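Local coordinates for putative lipoprotein YcdA (Bacillus subtilis subsp. subtilis str. 168, PDB 4R4G), which is of unknown function but is probably a membrane-anchored lipoprotein with an N-terminal Ig-like domain and a C-terminal domain of the NTF2 clan, at residues A[156-161]-A[318-323]; A[179-184]-A[211-216]. All coordinates share one frame; numbering follows the deposited sequence.

Interaction 1. Residues A[156-161]-A[318-323]; sequences VLLFGK and ELVEAF
L158 and V320 mark the closest backbone approach, their CA atoms 7.5 Å apart, where segment 156-161, following helix 145-157, meets segment 318-323, following helix 314-321. L158 is the largest single contributor to the contact, and its two methyl groups divide the work. CD1 lies over one face of the F323 ring, 3.9 Å from the ring centroid and 29° off the normal, a CH-pi contact in which the leucine side chain crosses the phenylalanine at about a right angle. The other branch, CD2, meets V320 CG1 at 3.7 Å. V320 CG1, anti to the backbone N (chi1 177°), is the branch that meets L158 CD2.

F159 joins from further along the chain. Although its CB does not aim at 318-323, the far part of its ring reaches back, bringing CE1 to 3.9 Å from F323 CE2. The ring planes stand at 83° with centroids 5.9 Å apart, and the rings meet obliquely. F323 therefore receives a leucine methyl on one face and another ring obliquely, while the V320 carbonyl O lies in plane at its edge.

F181 of helix 174-192 also packs on L158 and V320, and L216 of helix 203-219 touches F159 and F323, so the cluster continues into two more helices of the C-terminal domain. A tetraethylene glycol molecule, probably from the crystallisation liquor, lies about 4 Å from the V320 side chain. Between the two segments the chemistry is entirely apolar: methyl-to-ring, methyl-to-methyl and ring-to-ring packing join 156-161 to 318-323 by shape and burial of hydrocarbon, without polar bonds to set their alignment.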
ATOM      1  N   VAL A 156       4.975 -10.943 -11.333  1.00 66.80           N
ATOM      2  CA  VAL A 156       6.182 -11.244 -12.103  1.00 66.96           C
ATOM      3  C   VAL A 156       7.175 -12.114 -11.326  1.00 70.13           C
ATOM      4  O   VAL A 156       7.734 -13.030 -11.930  1.00 72.95           O
ATOM      5  CB  VAL A 156       6.880  -9.985 -12.686  1.00 71.72           C
ATOM      6  CG1 VAL A 156       5.918  -9.178 -13.547  1.00 72.85           C
ATOM      7  CG2 VAL A 156       7.496  -9.110 -11.604  1.00 70.65           C
ATOM      8  N   LEU A 157       7.403 -11.841 -10.027  1.00 62.91           N
ATOM      9  CA  LEU A 157       8.385 -12.571  -9.232  1.00 61.72           C
ATOM     10  C   LEU A 157       7.914 -13.868  -8.676  1.00 68.00           C
ATOM     11  O   LEU A 157       8.674 -14.828  -8.707  1.00 70.12           O
ATOM     12  CB  LEU A 157       8.872 -11.761  -8.035  1.00 61.12           C
ATOM     13  CG  LEU A 157       9.613 -10.468  -8.259  1.00 66.24           C
ATOM     14  CD1 LEU A 157       9.928  -9.853  -6.936  1.00 65.91           C
ATOM     15  CD2 LEU A 157      10.874 -10.682  -9.061  1.00 68.48           C
ATOM     16  N   LEU A 158       6.743 -13.887  -8.030  1.00 63.99           N
ATOM     17  CA  LEU A 158       6.288 -15.082  -7.328  1.00 62.71           C
ATOM     18  C   LEU A 158       5.386 -15.968  -8.159  1.00 65.16           C
ATOM     19  O   LEU A 158       5.478 -17.188  -8.043  1.00 64.80           O
ATOM     20  CB  LEU A 158       5.581 -14.670  -6.029  1.00 61.99           C
ATOM     21  CG  LEU A 158       6.516 -14.081  -4.972  1.00 66.20           C
ATOM     22  CD1 LEU A 158       5.793 -13.222  -4.050  1.00 65.40           C
ATOM     23  CD2 LEU A 158       7.240 -15.161  -4.202  1.00 69.72           C
ATOM     24  N   PHE A 159       4.526 -15.378  -8.986  1.00 61.29           N
ATOM     25  CA  PHE A 159       3.578 -16.152  -9.775  1.00 61.34           C
ATOM     26  C   PHE A 159       4.086 -16.495 -11.157  1.00 71.06           C
ATOM     27  O   PHE A 159       3.468 -17.312 -11.834  1.00 73.57           O
ATOM     28  CB  PHE A 159       2.244 -15.395  -9.892  1.00 61.81           C
ATOM     29  CG  PHE A 159       1.485 -15.182  -8.600  1.00 60.65           C
ATOM     30  CD1 PHE A 159       1.813 -15.891  -7.450  1.00 62.20           C
ATOM     31  CD2 PHE A 159       0.440 -14.269  -8.533  1.00 61.68           C
ATOM     32  CE1 PHE A 159       1.103 -15.698  -6.267  1.00 62.62           C
ATOM     33  CE2 PHE A 159      -0.255 -14.064  -7.345  1.00 63.08           C
ATOM     34  CZ  PHE A 159       0.080 -14.782  -6.221  1.00 61.09           C
ATOM     35  N   GLY A 160       5.180 -15.872 -11.582  1.00 70.05           N
ATOM     36  CA  GLY A 160       5.730 -16.061 -12.922  1.00 71.70           C
ATOM     37  C   GLY A 160       4.802 -15.529 -14.004  1.00 80.18           C
ATOM     38  O   GLY A 160       5.019 -15.776 -15.186  1.00 82.90           O
ATOM     39  N   LYS A 161       3.759 -14.792 -13.606  1.00 78.13           N
ATOM     40  CA  LYS A 161       2.749 -14.218 -14.480  1.00 79.99           C
ATOM     41  C   LYS A 161       3.333 -13.073 -15.301  1.00 87.22           C
ATOM     42  O   LYS A 161       4.293 -12.420 -14.880  1.00 85.07           O
ATOM     43  CB  LYS A 161       1.563 -13.718 -13.622  1.00 81.31           C
ATOM     44  CG  LYS A 161       0.197 -13.733 -14.311  1.00 97.43           C
ATOM     45  CD  LYS A 161      -0.937 -13.394 -13.330  1.00108.63           C
ATOM     46  CE  LYS A 161      -2.223 -12.980 -14.020  1.00126.09           C
ATOM     47  NZ  LYS A 161      -3.144 -12.235 -13.110  1.00135.58           N
ATOM     48  N   GLU A 318      10.118 -11.357   3.993  1.00 76.17           N
ATOM     49  CA  GLU A 318       8.986 -11.792   4.806  1.00 75.55           C
ATOM     50  C   GLU A 318       7.751 -11.970   3.966  1.00 74.52           C
ATOM     51  O   GLU A 318       6.938 -12.837   4.271  1.00 75.57           O
ATOM     52  CB  GLU A 318       8.708 -10.751   5.877  1.00 78.56           C
ATOM     53  CG  GLU A 318       8.782 -11.291   7.289  1.00 97.66           C
ATOM     54  CD  GLU A 318       8.998 -10.204   8.319  1.00120.89           C
ATOM     55  OE1 GLU A 318       8.165  -9.269   8.383  1.00100.94           O
ATOM     56  OE2 GLU A 318      10.022 -10.273   9.039  1.00119.74           O
ATOM     57  N   LEU A 319       7.588 -11.132   2.929  1.00 66.64           N
ATOM     58  CA  LEU A 319       6.458 -11.207   2.018  1.00 63.81           C
ATOM     59  C   LEU A 319       6.585 -12.502   1.191  1.00 70.86           C
ATOM     60  O   LEU A 319       5.641 -13.305   1.145  1.00 71.63           O
ATOM     61  CB  LEU A 319       6.416  -9.952   1.134  1.00 61.82           C
ATOM     62  CG  LEU A 319       5.476  -9.967  -0.080  1.00 63.07           C
ATOM     63  CD1 LEU A 319       3.995  -9.935   0.344  1.00 60.63           C
ATOM     64  CD2 LEU A 319       5.832  -8.840  -1.051  1.00 61.87           C
ATOM     65  N   VAL A 320       7.782 -12.731   0.613  1.00 66.57           N
ATOM     66  CA  VAL A 320       8.093 -13.917  -0.185  1.00 65.90           C
ATOM     67  C   VAL A 320       7.921 -15.183   0.676  1.00 71.20           C
ATOM     68  O   VAL A 320       7.258 -16.113   0.226  1.00 70.83           O
ATOM     69  CB  VAL A 320       9.508 -13.804  -0.802  1.00 70.02           C
ATOM     70  CG1 VAL A 320       9.881 -15.055  -1.580  1.00 69.50           C
ATOM     71  CG2 VAL A 320       9.611 -12.576  -1.702  1.00 69.76           C
ATOM     72  N   GLU A 321       8.434 -15.183   1.928  1.00 69.86           N
ATOM     73  CA  GLU A 321       8.342 -16.323   2.860  1.00 71.15           C
ATOM     74  C   GLU A 321       6.906 -16.643   3.251  1.00 75.57           C
ATOM     75  O   GLU A 321       6.618 -17.776   3.629  1.00 77.02           O
ATOM     76  CB  GLU A 321       9.153 -16.060   4.145  1.00 74.46           C
ATOM     77  CG  GLU A 321      10.659 -16.219   3.997  1.00 89.50           C
ATOM     78  CD  GLU A 321      11.517 -15.705   5.145  1.00127.40           C
ATOM     79  OE1 GLU A 321      11.005 -14.940   5.998  1.00133.69           O
ATOM     80  OE2 GLU A 321      12.725 -16.041   5.167  1.00122.34           O
ATOM     81  N   ALA A 322       6.015 -15.640   3.202  1.00 71.31           N
ATOM     82  CA  ALA A 322       4.605 -15.770   3.592  1.00 70.51           C
ATOM     83  C   ALA A 322       3.766 -16.592   2.604  1.00 72.40           C
ATOM     84  O   ALA A 322       2.627 -16.936   2.936  1.00 73.23           O
ATOM     85  CB  ALA A 322       3.983 -14.387   3.748  1.00 70.27           C
ATOM     86  N   PHE A 323       4.306 -16.891   1.403  1.00 65.28           N
ATOM     87  CA  PHE A 323       3.575 -17.594   0.349  1.00 62.54           C
ATOM     88  C   PHE A 323       3.579 -19.110   0.487  1.00 70.13           C
ATOM     89  O   PHE A 323       2.757 -19.766  -0.148  1.00 71.31           O
ATOM     90  CB  PHE A 323       4.102 -17.173  -1.020  1.00 61.46           C
ATOM     91  CG  PHE A 323       3.477 -15.871  -1.473  1.00 60.27           C
ATOM     92  CD1 PHE A 323       4.032 -14.650  -1.108  1.00 60.42           C
ATOM     93  CD2 PHE A 323       2.291 -15.866  -2.205  1.00 59.80           C
ATOM     94  CE1 PHE A 323       3.424 -13.453  -1.478  1.00 58.50           C
ATOM     95  CE2 PHE A 323       1.695 -14.666  -2.581  1.00 60.35           C
ATOM     96  CZ  PHE A 323       2.281 -13.470  -2.237  1.00 56.93           C
TER

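Interaction 2. Residues A[179-184]-A[211-216]; sequences NDFNES and GIKEGL
K213 reaches across to N182 and, more loosely, F181, and is the one residue of 211-216 that touches 179-184. The segment is helical throughout: the G211 carbonyl O accepts the backbone N of G215 at 2.9 Å, and the I212 carbonyl O accepts that of L216. K213 makes the bridge; the nearest CA atoms of the two segments, those of N182 and K213, are 10.3 Å apart.

The lysine crosses that gap as an extended chain beyond CG, with CB aimed at the asparagine's helix. Its NZ donates to N182 OD1 at 2.9 Å, approaching in the carbonyl plane on a lone pair with a C=O...N angle of 125°. N182 holds its CG beside its own backbone N (chi1 -69°), and OD1 thereby reaches the lysine while also lying in plane at the edge of the neighbouring F181 ring. That ring stands near the ammonium, CD2 at 4.3 Å from K213 NZ, but obliquely. A second, weak hydrogen bond ties K213 NZ to the L157 carbonyl O, so this largely buried amine is gripped by two oxygens; such neutral acceptors would be expected to ease the cost of burying its charge.

E214 is turned from the asparagine's helix and forms a salt bridge with K218 further along its own. After G215, L216 packs on F159. With I212 it also faces helix 268-283, where both touch F283, and strand 324-325, where both meet I324; I212 adds Y279. Helix 203-219 thus meets helix 174-192 through the lysine, and helix 268-283 and strand 324-325 through apolar packing.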
ATOM      1  N   ASN A 179      15.360 -12.347 -12.941  1.00 80.98           N
ATOM      2  CA  ASN A 179      16.571 -13.154 -13.059  1.00 82.15           C
ATOM      3  C   ASN A 179      17.366 -13.116 -11.765  1.00 85.14           C
ATOM      4  O   ASN A 179      17.825 -14.163 -11.297  1.00 83.08           O
ATOM      5  CB  ASN A 179      17.424 -12.699 -14.241  1.00 89.12           C
ATOM      6  CG  ASN A 179      16.976 -13.294 -15.553  1.00121.48           C
ATOM      7  OD1 ASN A 179      15.834 -13.114 -16.002  1.00115.66           O
ATOM      8  ND2 ASN A 179      17.864 -14.036 -16.190  1.00119.16           N
ATOM      9  N   ASP A 180      17.476 -11.926 -11.157  1.00 83.52           N
ATOM     10  CA  ASP A 180      18.164 -11.772  -9.879  1.00 84.79           C
ATOM     11  C   ASP A 180      17.446 -12.571  -8.796  1.00 87.29           C
ATOM     12  O   ASP A 180      18.107 -13.290  -8.041  1.00 87.15           O
ATOM     13  CB  ASP A 180      18.280 -10.292  -9.478  1.00 88.32           C
ATOM     14  CG  ASP A 180      19.281  -9.463 -10.276  1.00106.03           C
ATOM     15  OD1 ASP A 180      20.070 -10.061 -11.074  1.00108.84           O
ATOM     16  OD2 ASP A 180      19.289  -8.224 -10.103  1.00113.12           O
ATOM     17  N   PHE A 181      16.087 -12.496  -8.770  1.00 82.13           N
ATOM     18  CA  PHE A 181      15.243 -13.209  -7.810  1.00 79.76           C
ATOM     19  C   PHE A 181      15.412 -14.704  -7.964  1.00 81.35           C
ATOM     20  O   PHE A 181      15.689 -15.368  -6.976  1.00 82.31           O
ATOM     21  CB  PHE A 181      13.755 -12.811  -7.942  1.00 80.37           C
ATOM     22  CG  PHE A 181      12.815 -13.578  -7.026  1.00 80.30           C
ATOM     23  CD1 PHE A 181      12.602 -13.164  -5.713  1.00 82.79           C
ATOM     24  CD2 PHE A 181      12.145 -14.716  -7.481  1.00 80.70           C
ATOM     25  CE1 PHE A 181      11.752 -13.885  -4.868  1.00 82.55           C
ATOM     26  CE2 PHE A 181      11.297 -15.433  -6.635  1.00 82.11           C
ATOM     27  CZ  PHE A 181      11.101 -15.010  -5.338  1.00 80.30           C
ATOM     28  N   ASN A 182      15.258 -15.227  -9.190  1.00 75.77           N
ATOM     29  CA  ASN A 182      15.419 -16.641  -9.512  1.00 74.62           C
ATOM     30  C   ASN A 182      16.803 -17.169  -9.147  1.00 82.20           C
ATOM     31  O   ASN A 182      16.912 -18.297  -8.682  1.00 82.02           O
ATOM     32  CB  ASN A 182      15.146 -16.873 -10.991  1.00 69.95           C
ATOM     33  CG  ASN A 182      13.694 -16.674 -11.347  1.00 81.67           C
ATOM     34  OD1 ASN A 182      12.833 -16.537 -10.484  1.00 83.15           O
ATOM     35  ND2 ASN A 182      13.385 -16.634 -12.622  1.00 67.79           N
ATOM     36  N   GLU A 183      17.854 -16.371  -9.328  1.00 82.70           N
ATOM     37  CA  GLU A 183      19.190 -16.840  -8.988  1.00 85.22           C
ATOM     38  C   GLU A 183      19.359 -16.912  -7.485  1.00 90.60           C
ATOM     39  O   GLU A 183      19.796 -17.941  -6.971  1.00 91.48           O
ATOM     40  CB  GLU A 183      20.281 -15.985  -9.643  1.00 89.25           C
ATOM     41  CG  GLU A 183      20.476 -16.298 -11.126  1.00100.99           C
ATOM     42  CD  GLU A 183      20.575 -17.757 -11.543  1.00117.51           C
ATOM     43  OE1 GLU A 183      21.355 -18.517 -10.923  1.00109.25           O
ATOM     44  OE2 GLU A 183      19.864 -18.137 -12.502  1.00110.08           O
ATOM     45  N   SER A 184      18.928 -15.866  -6.782  1.00 87.06           N
ATOM     46  CA  SER A 184      18.957 -15.780  -5.327  1.00 86.62           C
ATOM     47  C   SER A 184      18.151 -16.944  -4.719  1.00 87.24           C
ATOM     48  O   SER A 184      18.612 -17.565  -3.762  1.00 87.63           O
ATOM     49  CB  SER A 184      18.401 -14.427  -4.888  1.00 90.23           C
ATOM     50  OG  SER A 184      18.218 -14.322  -3.487  1.00102.29           O
ATOM     51  N   GLY A 211       8.095 -24.488 -11.360  1.00 63.20           N
ATOM     52  CA  GLY A 211       7.034 -25.281 -10.747  1.00 62.78           C
ATOM     53  C   GLY A 211       6.433 -24.604  -9.529  1.00 65.26           C
ATOM     54  O   GLY A 211       5.208 -24.503  -9.429  1.00 66.02           O
ATOM     55  N   ILE A 212       7.289 -24.122  -8.595  1.00 60.72           N
ATOM     56  CA  ILE A 212       6.857 -23.383  -7.390  1.00 59.92           C
ATOM     57  C   ILE A 212       6.014 -22.180  -7.819  1.00 64.33           C
ATOM     58  O   ILE A 212       4.911 -22.013  -7.312  1.00 66.35           O
ATOM     59  CB  ILE A 212       8.051 -22.951  -6.487  1.00 62.14           C
ATOM     60  CG1 ILE A 212       8.622 -24.151  -5.717  1.00 63.00           C
ATOM     61  CG2 ILE A 212       7.646 -21.862  -5.521  1.00 61.22           C
ATOM     62  CD1 ILE A 212      10.023 -23.931  -5.219  1.00 68.59           C
ATOM     63  N   LYS A 213       6.500 -21.390  -8.787  1.00 59.99           N
ATOM     64  CA  LYS A 213       5.782 -20.229  -9.332  1.00 59.31           C
ATOM     65  C   LYS A 213       4.430 -20.604  -9.948  1.00 65.68           C
ATOM     66  O   LYS A 213       3.468 -19.868  -9.766  1.00 66.58           O
ATOM     67  CB  LYS A 213       6.626 -19.483 -10.376  1.00 60.69           C
ATOM     68  CG  LYS A 213       7.813 -18.740  -9.791  1.00 54.10           C
ATOM     69  CD  LYS A 213       8.366 -17.760 -10.774  1.00 54.81           C
ATOM     70  CE  LYS A 213       9.692 -17.244 -10.298  1.00 58.97           C
ATOM     71  NZ  LYS A 213      10.059 -15.986 -11.002  1.00 74.55           N
ATOM     72  N   GLU A 214       4.342 -21.736 -10.645  1.00 65.46           N
ATOM     73  CA  GLU A 214       3.074 -22.135 -11.250  1.00 67.48           C
ATOM     74  C   GLU A 214       2.088 -22.518 -10.154  1.00 73.57           C
ATOM     75  O   GLU A 214       0.919 -22.133 -10.236  1.00 74.59           O
ATOM     76  CB  GLU A 214       3.244 -23.255 -12.276  1.00 69.77           C
ATOM     77  CG  GLU A 214       2.159 -23.203 -13.345  1.00 85.79           C
ATOM     78  CD  GLU A 214       1.578 -24.548 -13.757  1.00124.23           C
ATOM     79  OE1 GLU A 214       2.318 -25.376 -14.345  1.00112.97           O
ATOM     80  OE2 GLU A 214       0.365 -24.755 -13.520  1.00123.92           O
ATOM     81  N   GLY A 215       2.594 -23.186  -9.110  1.00 69.24           N
ATOM     82  CA  GLY A 215       1.818 -23.584  -7.942  1.00 68.95           C
ATOM     83  C   GLY A 215       1.276 -22.382  -7.194  1.00 71.83           C
ATOM     84  O   GLY A 215       0.078 -22.320  -6.909  1.00 72.97           O
ATOM     85  N   LEU A 216       2.141 -21.390  -6.913  1.00 65.44           N
ATOM     86  CA  LEU A 216       1.739 -20.186  -6.198  1.00 63.45           C
ATOM     87  C   LEU A 216       0.751 -19.374  -7.003  1.00 68.08           C
ATOM     88  O   LEU A 216      -0.203 -18.873  -6.424  1.00 69.54           O
ATOM     89  CB  LEU A 216       2.943 -19.323  -5.797  1.00 61.87           C
ATOM     90  CG  LEU A 216       3.999 -19.961  -4.872  1.00 66.55           C
ATOM     91  CD1 LEU A 216       5.125 -18.991  -4.595  1.00 66.36           C
ATOM     92  CD2 LEU A 216       3.414 -20.404  -3.542  1.00 68.92           C
TER

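Both contacts belong to the C-terminal domain, with centres about 8 Å apart, and both are partly buried. Interaction 1 joins 156-161 to 318-323 through hydrocarbon alone and buries more surface; interaction 2 lies further from the chain's centre and joins two mid-helix turns through a single long polar arm. They meet directly: the carbonyl of L157, from the first segment of interaction 1, is the weaker acceptor of the lysine in interaction 2, and F181 and L216 pack against the leucine and phenylalanines of interaction 1. In sequence, 179-184 and 211-216 both fall between 156-161 and 318-323. The four segments lie on or just after four different helices.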